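Local coordinates for protein Pab-dependent poly(a)-specific ribonuclease subunit PAN2 (Neurospora crassa, PDB 4CZX) that is the catalytic subunit of the PAN deadenylation complex, which probably shortens the poly(A) tails of mRNAs, represented here by its N-terminal WD40 domain, at residues Gln287-His292 against Ala305-Asn310. Sequence-based numbering, arbitrary orientation.
Sequences QGVVLH and ADNKHN
Val290 faces Asp306 as an antiparallel non-hydrogen-bonded pair, and one step on the register slips: the carbonyl O of Ala305 takes both Leu291 N, at 2.7 Å, and His292 N, at 3.2 Å, the signature of a classic beta bulge. His292 O in return accepts Ala305 N, while Asn307 N closes on Val289 O at the other end of the pairing. The case illustrates how an aspartate at a strand end can organise the turn that follows it. With CG lodged between backbone N and carbonyl carbon (chi1 70°), Asp306 holds its carboxylate between the type I turn Asp306-His309 and the backbone of Gln287-Gly288. OD1 receives Lys308 N, which makes an Asx turn, and, from the opposite face of the carboxylate, Asn310 N. OD2 links the two segments: its syn lone pair meets Asn310 ND2 at 3.0 Å, nearly straight at 171°, whereas Gly288 N comes down from above the carboxylate plane. The hairpin so joined, strands 290-295 and 302-306, belongs to a propeller blade that strand 10-16 completes from the chain's beginning, the Velcro closure familiar from WD40 rings. Toward 287-292, Asn310 ND2 also donates to Gln287 OE1 at 2.9 Å; the two amide planes lie only 24° apart, and the extended Gln287 chain crosses Asn310 at about a right angle. Asn307 engages Val289: OD1 accepts Val289 N from one face and Lys308 NZ, 3.3 Å away, from the other. Bends at chi2 and chi4 bring that NZ round, while Lys308 CG packs 3.5 Å from Gly288 CA. Leu291 CD1 rests against Asn307 CB. The Ala305 methyl sits at the edge of the His292 ring, near its plane; both side chains touch Ile33 of strand 32-35, and His292 NE2 hydrogen-bonds to Ala30 O.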
loop_
_atom_site.group_PDB
_atom_site.type_symbol
_atom_site.label_atom_id
_atom_site.label_comp_id
_atom_site.label_asym_id
_atom_site.label_seq_id
_atom_site.Cartn_x
_atom_site.Cartn_y
_atom_site.Cartn_z
ATOM N N GLN A 287 -3.087 14.071 35.114
ATOM C CA GLN A 287 -3.815 12.817 35.205
ATOM C C GLN A 287 -2.864 11.719 35.665
ATOM O O GLN A 287 -3.200 10.914 36.526
ATOM C CB GLN A 287 -4.458 12.450 33.863
ATOM C CG GLN A 287 -5.250 11.151 33.906
ATOM C CD GLN A 287 -5.852 10.765 32.565
ATOM O OE1 GLN A 287 -5.565 11.377 31.530
ATOM N NE2 GLN A 287 -6.695 9.739 32.579
ATOM N N GLY A 288 -1.664 11.701 35.099
ATOM C CA GLY A 288 -0.687 10.688 35.449
ATOM C C GLY A 288 0.522 11.242 36.172
ATOM O O GLY A 288 0.480 12.338 36.729
ATOM N N VAL A 289 1.600 10.464 36.162
ATOM C CA VAL A 289 2.871 10.867 36.744
ATOM C C VAL A 289 3.577 11.837 35.794
ATOM O O VAL A 289 3.670 11.566 34.601
ATOM C CB VAL A 289 3.773 9.654 36.995
ATOM C CG1 VAL A 289 5.131 10.089 37.500
ATOM C CG2 VAL A 289 3.104 8.683 37.974
ATOM N N VAL A 290 4.061 12.962 36.311
ATOM C CA VAL A 290 4.757 13.927 35.460
ATOM C C VAL A 290 6.081 13.326 34.999
ATOM O O VAL A 290 6.831 12.775 35.810
ATOM C CB VAL A 290 5.009 15.273 36.187
ATOM C CG1 VAL A 290 5.755 16.232 35.276
ATOM C CG2 VAL A 290 3.695 15.882 36.633
ATOM N N LEU A 291 6.340 13.400 33.694
ATOM C CA LEU A 291 7.558 12.844 33.095
ATOM C C LEU A 291 8.495 13.892 32.508
ATOM O O LEU A 291 9.706 13.665 32.425
ATOM C CB LEU A 291 7.207 11.860 31.980
ATOM C CG LEU A 291 6.549 10.544 32.387
ATOM C CD1 LEU A 291 6.342 9.703 31.145
ATOM C CD2 LEU A 291 7.395 9.800 33.409
ATOM N N HIS A 292 7.928 15.004 32.037
ATOM C CA HIS A 292 8.728 16.072 31.433
ATOM C C HIS A 292 8.188 17.439 31.791
ATOM O O HIS A 292 7.002 17.600 32.078
ATOM C CB HIS A 292 8.787 15.936 29.895
ATOM C CG HIS A 292 9.102 14.554 29.429
ATOM N ND1 HIS A 292 10.368 14.014 29.498
ATOM C CD2 HIS A 292 8.310 13.599 28.885
ATOM C CE1 HIS A 292 10.333 12.768 29.054
ATOM N NE2 HIS A 292 9.100 12.496 28.664
ATOM N N ALA A 305 4.418 17.248 30.883
ATOM C CA ALA A 305 3.863 16.080 30.210
ATOM C C ALA A 305 3.795 14.927 31.192
ATOM O O ALA A 305 4.718 14.751 31.993
ATOM C CB ALA A 305 4.698 15.695 28.987
ATOM N N ASP A 306 2.707 14.152 31.147
ATOM C CA ASP A 306 2.542 13.056 32.100
ATOM C C ASP A 306 2.540 11.693 31.416
ATOM O O ASP A 306 2.523 11.599 30.184
ATOM C CB ASP A 306 1.270 13.241 32.956
ATOM C CG ASP A 306 -0.042 13.046 32.182
ATOM O OD1 ASP A 306 -0.068 12.439 31.090
ATOM O OD2 ASP A 306 -1.083 13.506 32.700
ATOM N N ASN A 307 2.546 10.630 32.217
ATOM C CA ASN A 307 2.680 9.304 31.634
ATOM C C ASN A 307 1.353 8.781 31.090
ATOM O O ASN A 307 1.284 7.657 30.603
ATOM C CB ASN A 307 3.279 8.328 32.655
ATOM C CG ASN A 307 2.322 7.971 33.759
ATOM O OD1 ASN A 307 1.382 8.704 34.050
ATOM N ND2 ASN A 307 2.555 6.825 34.383
ATOM N N LYS A 308 0.309 9.603 31.165
ATOM C CA LYS A 308 -0.984 9.274 30.559
ATOM C C LYS A 308 -1.160 9.963 29.194
ATOM O O LYS A 308 -2.276 10.049 28.673
ATOM C CB LYS A 308 -2.133 9.672 31.492
ATOM C CG LYS A 308 -2.188 8.892 32.824
ATOM C CD LYS A 308 -2.085 7.387 32.632
ATOM C CE LYS A 308 -2.247 6.642 33.968
ATOM N NZ LYS A 308 -1.303 7.134 35.025
ATOM N N HIS A 309 -0.044 10.451 28.648
ATOM C CA HIS A 309 0.048 11.099 27.325
ATOM C C HIS A 309 -0.458 12.553 27.280
ATOM O O HIS A 309 -0.585 13.132 26.198
ATOM C CB HIS A 309 -0.693 10.278 26.250
ATOM C CG HIS A 309 -0.135 8.904 26.029
ATOM N ND1 HIS A 309 0.003 8.354 24.772
ATOM C CD2 HIS A 309 0.292 7.957 26.901
ATOM C CE1 HIS A 309 0.507 7.137 24.876
ATOM N NE2 HIS A 309 0.688 6.870 26.156
ATOM N N ASN A 310 -0.732 13.160 28.430
ATOM C CA ASN A 310 -1.174 14.553 28.424
ATOM C C ASN A 310 -0.011 15.513 28.508
ATOM O O ASN A 310 0.958 15.254 29.214
ATOM C CB ASN A 310 -2.120 14.847 29.588
ATOM C CG ASN A 310 -3.263 13.873 29.669
ATOM O OD1 ASN A 310 -4.131 13.852 28.797
ATOM N ND2 ASN A 310 -3.281 13.061 30.728
#